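Side-chain contact in pleckstrin homology domain-containing family A member 8 (Homo sapiens, PDB 5KDI), which binds simple glycosphingolipids through a GLTP-fold domain and probably transfers them between membranes: residues E95-L98 / W99-R102. The protein carries 2 engineered substitutions. Numbering follows the deposited sequence. Where two conformers were deposited one is given.
With 6S8 ((~{Z})-~{N}-[(~{E},2~{S},3~{R})-1-[(2~{R},3~{R},4~{S},5~{R},6~{R})-6-(hydroxymethyl)-3,4,5-tris(oxidanyl)oxan-2-yl]oxy-3-oxidanyl-octadec-4-en-2-yl]octadec-9-enamide), chain C.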
ATOM      1  N   GLU A  95      11.480  -8.621   5.116  1.00 15.80           N
ATOM      2  CA  GLU A  95      10.401  -9.438   4.624  1.00 15.56           C
ATOM      3  C   GLU A  95       9.060  -8.695   4.704  1.00 14.87           C
ATOM      4  O   GLU A  95       8.262  -8.729   3.758  1.00 15.94           O
ATOM      5  CB  GLU A  95      10.293 -10.697   5.402  1.00 17.73           C
ATOM      6  CG  GLU A  95       9.169 -11.661   4.955  1.00 18.95           C
ATOM      7  CD  GLU A  95       9.008 -12.869   5.838  1.00 22.46           C
ATOM      8  OE1 GLU A  95       9.429 -12.814   7.043  1.00 25.37           O
ATOM      9  OE2 GLU A  95       8.491 -13.872   5.309  1.00 29.41           O
ATOM     10  N   ALA A  96       8.845  -7.988   5.815  1.00 14.70           N
ATOM     11  CA  ALA A  96       7.579  -7.224   5.999  1.00 13.93           C
ATOM     12  C   ALA A  96       7.468  -6.181   4.897  1.00 14.96           C
ATOM     13  O   ALA A  96       6.400  -6.027   4.257  1.00 16.41           O
ATOM     14  CB  ALA A  96       7.479  -6.587   7.376  1.00 17.45           C
ATOM     15  N   LEU A  97       8.571  -5.479   4.625  1.00 15.48           N
ATOM     16  CA  LEU A  97       8.522  -4.416   3.641  1.00 15.39           C
ATOM     17  C   LEU A  97       8.381  -4.982   2.195  1.00 15.11           C
ATOM     18  O   LEU A  97       7.817  -4.335   1.298  1.00 15.95           O
ATOM     19  CB  LEU A  97       9.740  -3.538   3.828  0.80 15.99           C
ATOM     20  CG  LEU A  97       9.856  -2.319   2.913  0.80 15.87           C
ATOM     21  CD1 LEU A  97       8.595  -1.402   3.041  0.80 17.59           C
ATOM     22  CD2 LEU A  97      11.188  -1.603   3.232  0.80 16.08           C
ATOM     23  N   LEU A  98       8.959  -6.178   1.957  1.00 14.34           N
ATOM     24  CA  LEU A  98       8.752  -6.878   0.700  1.00 15.89           C
ATOM     25  C   LEU A  98       7.269  -7.015   0.397  1.00 14.95           C
ATOM     26  O   LEU A  98       6.778  -6.708  -0.711  1.00 16.31           O
ATOM     27  CB  LEU A  98       9.421  -8.217   0.692  1.00 17.40           C
ATOM     28  CG  LEU A  98       9.304  -9.093  -0.563  1.00 17.05           C
ATOM     29  CD1 LEU A  98       9.958  -8.418  -1.765  1.00 20.09           C
ATOM     30  CD2 LEU A  98       9.786 -10.507  -0.239  1.00 22.81           C
ATOM     31  N   TRP A  99       6.555  -7.525   1.392  1.00 15.02           N
ATOM     32  CA  TRP A  99       5.116  -7.746   1.217  1.00 15.42           C
ATOM     33  C   TRP A  99       4.305  -6.438   1.237  1.00 15.39           C
ATOM     34  O   TRP A  99       3.280  -6.327   0.512  1.00 16.68           O
ATOM     35  CB  TRP A  99       4.599  -8.756   2.220  1.00 15.82           C
ATOM     36  CG  TRP A  99       5.039 -10.123   1.870  1.00 17.29           C
ATOM     37  CD1 TRP A  99       6.146 -10.846   2.386  1.00 17.85           C
ATOM     38  CD2 TRP A  99       4.504 -10.958   0.809  1.00 19.16           C
ATOM     39  NE1 TRP A  99       6.248 -12.054   1.776  1.00 20.36           N
ATOM     40  CE2 TRP A  99       5.289 -12.191   0.822  1.00 20.86           C
ATOM     41  CE3 TRP A  99       3.448 -10.825  -0.098  1.00 18.24           C
ATOM     42  CZ2 TRP A  99       4.996 -13.240  -0.047  1.00 20.23           C
ATOM     43  CZ3 TRP A  99       3.174 -11.886  -0.943  1.00 21.63           C
ATOM     44  CH2 TRP A  99       3.920 -13.060  -0.908  1.00 23.43           C
ATOM     45  N   LEU A 100       4.745  -5.429   1.994  1.00 15.98           N
ATOM     46  CA  LEU A 100       4.119  -4.107   1.898  1.00 16.13           C
ATOM     47  C   LEU A 100       4.250  -3.520   0.501  1.00 15.43           C
ATOM     48  O   LEU A 100       3.248  -3.015  -0.063  1.00 18.25           O
ATOM     49  CB  LEU A 100       4.593  -3.117   2.945  0.90 18.70           C
ATOM     50  CG  LEU A 100       4.153  -3.277   4.363  0.90 21.52           C
ATOM     51  CD1 LEU A 100       4.939  -2.298   5.241  0.90 22.78           C
ATOM     52  CD2 LEU A 100       2.656  -2.990   4.410  0.90 19.76           C
ATOM     53  N   LYS A 101       5.455  -3.586  -0.085  1.00 15.13           N
ATOM     54  CA  LYS A 101       5.605  -2.998  -1.391  1.00 16.47           C
ATOM     55  C   LYS A 101       4.808  -3.739  -2.456  1.00 14.80           C
ATOM     56  O   LYS A 101       4.257  -3.125  -3.352  1.00 16.93           O
ATOM     57  CB  LYS A 101       7.084  -2.777  -1.746  0.50 19.44           C
ATOM     58  CG  LYS A 101       7.855  -3.943  -2.310  0.50 20.36           C
ATOM     59  CD  LYS A 101       9.226  -3.505  -2.819  0.50 22.38           C
ATOM     60  CE  LYS A 101       9.851  -4.531  -3.759  0.50 26.51           C
ATOM     61  NZ  LYS A 101      10.924  -5.172  -2.979  0.50 34.87           N
ATOM     62  N   ARG A 102       4.679  -5.063  -2.285  1.00 15.94           N
ATOM     63  CA  ARG A 102       3.888  -5.842  -3.207  1.00 15.99           C
ATOM     64  C   ARG A 102       2.408  -5.418  -3.100  1.00 14.60           C
ATOM     65  O   ARG A 102       1.717  -5.271  -4.106  1.00 16.10           O
ATOM     66  CB  ARG A 102       4.072  -7.349  -2.969  1.00 15.25           C
ATOM     67  CG  ARG A 102       5.446  -7.847  -3.391  1.00 15.48           C
ATOM     68  CD  ARG A 102       5.655  -9.292  -2.922  1.00 16.66           C
ATOM     69  NE  ARG A 102       6.943  -9.791  -3.395  1.00 17.87           N
ATOM     70  CZ  ARG A 102       7.366 -11.040  -3.211  1.00 21.42           C
ATOM     71  NH1 ARG A 102       6.621 -11.828  -2.450  1.00 23.63           N
ATOM     72  NH2 ARG A 102       8.527 -11.456  -3.737  1.00 28.48           N
TER
HETATM   73  C1  6S8 C 601       1.463 -13.198   2.230  1.00 21.28           C
HETATM   74  C2  6S8 C 601       0.189 -12.718   1.572  1.00 21.46           C
HETATM   75  N2  6S8 C 601       0.182 -11.262   1.575  1.00 20.64           N
HETATM   76  C3  6S8 C 601      -1.039 -13.257   2.360  1.00 25.68           C
HETATM   77  O3  6S8 C 601      -0.924 -14.695   2.379  1.00 30.41           O
HETATM   78  C4  6S8 C 601      -2.296 -12.825   1.698  1.00 23.94           C
HETATM   79  C5  6S8 C 601      -3.185 -12.066   2.342  1.00 29.02           C
HETATM   80  C6  6S8 C 601      -4.497 -11.580   1.791  1.00 32.02           C
HETATM   81  C7  6S8 C 601      -4.817 -11.883   0.349  1.00 37.44           C
HETATM   82  C8  6S8 C 601      -6.314 -11.752   0.287  1.00 44.50           C
HETATM   83  C9  6S8 C 601      -6.661 -11.321  -1.090  1.00 45.28           C
HETATM   84  C10 6S8 C 601      -6.409  -9.842  -1.216  1.00 38.89           C
HETATM   85  C11 6S8 C 601      -7.724  -9.086  -1.482  1.00 40.96           C
HETATM   86  C12 6S8 C 601      -7.403  -7.794  -2.213  1.00 45.28           C
HETATM   87  C13 6S8 C 601      -8.000  -6.527  -1.617  1.00 53.47           C
HETATM   88  C14 6S8 C 601      -9.476  -6.300  -1.894  1.00 40.01           C
HETATM   89  C15 6S8 C 601      -9.801  -4.805  -2.033  1.00 45.66           C
HETATM   90  C16 6S8 C 601     -10.981  -4.255  -1.251  1.00 44.08           C
HETATM   91  C17 6S8 C 601     -12.094  -3.507  -2.003  1.00 44.44           C
HETATM   92  C18 6S8 C 601     -11.717  -2.180  -2.644  1.00 40.06           C
HETATM   93  C1A 6S8 C 601       2.924 -12.534   4.023  1.00 21.49           C
HETATM   94  O1A 6S8 C 601       1.600 -12.719   3.567  1.00 23.08           O
HETATM   95  C2A 6S8 C 601       2.936 -11.529   5.141  1.00 21.92           C
HETATM   96  O2A 6S8 C 601       2.452 -10.274   4.625  1.00 20.65           O
HETATM   97  C3A 6S8 C 601       4.310 -11.433   5.802  1.00 21.93           C
HETATM   98  O3A 6S8 C 601       4.225 -10.597   6.934  1.00 24.16           O
HETATM   99  C4A 6S8 C 601       4.791 -12.822   6.174  1.00 25.23           C
HETATM  100  O4A 6S8 C 601       4.101 -13.315   7.319  1.00 32.55           O
HETATM  101  O5A 6S8 C 601       4.832 -16.052   4.252  1.00 44.65           O
HETATM  102  C5M 6S8 C 601       4.700 -13.748   4.975  1.00 25.43           C
HETATM  103  C6A 6S8 C 601       5.139 -15.144   5.330  1.00 32.81           C
HETATM  104  O6A 6S8 C 601       3.344 -13.786   4.519  1.00 24.30           O
HETATM  105  CAA 6S8 C 601       0.040 -10.537   0.476  1.00 21.73           C
HETATM  106  OAA 6S8 C 601      -0.001 -10.990  -0.665  1.00 26.78           O
HETATM  107  CAB 6S8 C 601      -0.000  -9.059   0.723  1.00 26.44           C
HETATM  108  CAC 6S8 C 601      -1.535  -8.929   0.955  1.00 29.31           C
HETATM  109  CAD 6S8 C 601      -2.067  -7.881   0.079  1.00 44.47           C
HETATM  110  CAE 6S8 C 601      -2.613  -6.821   0.993  1.00 36.54           C
HETATM  111  CAF 6S8 C 601      -3.155  -5.739   0.071  1.00 30.30           C
HETATM  112  CAG 6S8 C 601      -2.665  -4.350   0.518  1.00 42.56           C
HETATM  113  CAH 6S8 C 601      -3.768  -3.298   0.351  1.00 49.00           C
HETATM  114  CAI 6S8 C 601      -3.982  -3.119  -1.124  1.00 38.14           C
HETATM  115  CAJ 6S8 C 601      -5.180  -2.938  -1.686  1.00 43.39           C
HETATM  116  CAK 6S8 C 601      -6.475  -2.846  -0.944  1.00 54.93           C
HETATM  117  CAL 6S8 C 601      -7.322  -2.084  -1.970  1.00 57.10           C
HETATM  118  CAM 6S8 C 601      -8.519  -1.362  -1.387  1.00 65.89           C
HETATM  119  CAN 6S8 C 601      -8.080  -0.371  -0.350  1.00 50.60           C
HETATM  120  CAO 6S8 C 601      -9.068   0.770  -0.286  1.00 40.09           C
HETATM  121  CAP 6S8 C 601      -8.679   1.926  -1.165  1.00 45.18           C
HETATM  122  CAQ 6S8 C 601      -8.705   3.220  -0.418  1.00 48.69           C
HETATM  123  CAR 6S8 C 601      -7.608   4.053  -0.952  1.00 41.99           C
HETATM  124  O   HOH W   1       7.945 -14.173   2.567  1.00 36.38           O
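Four i-to-i+4 backbone hydrogen bonds join E95-L98 to W99-R102 as successive turns of helix 93-115, from W99 N to E95 O (3.2 Å) through to R102 N to L98 O (3.1 Å). On the side that meets the lipid, E95 and W99 work as an i, i+4 pair. The E95 chain runs out fully extended, CG anti to the backbone N (chi1 -180°), and its CG lies 4.1 Å from W99 CD1. A water closes the remaining gap: it donates to E95 OE2 at 2.8 Å and accepts from W99 NE1, lying in the indole plane at the ring edge. One indole face takes the head group of the bound galactosylceramide, whose sugar carbon C1A sits 3.8 Å above the plane, offset toward the rim; toward the far rim, W99 CZ3 comes within 3.3 Å of the amide oxygen OAA. R102 meets the opposite face edge-on through NH1, 3.2 Å above the plane and toward the rim. L98 in turn lies over one face of the R102 guanidinium, its CD1 3.7 Å from NE. K101 NZ passes L98 CD1 on its way to a salt bridge with E206. With the sugar on its first face, the indole is consistent with the tryptophan sugar platform of the GLTP fold, while the shared water satisfies the indole N-H and probably helps fix the ring's rotation.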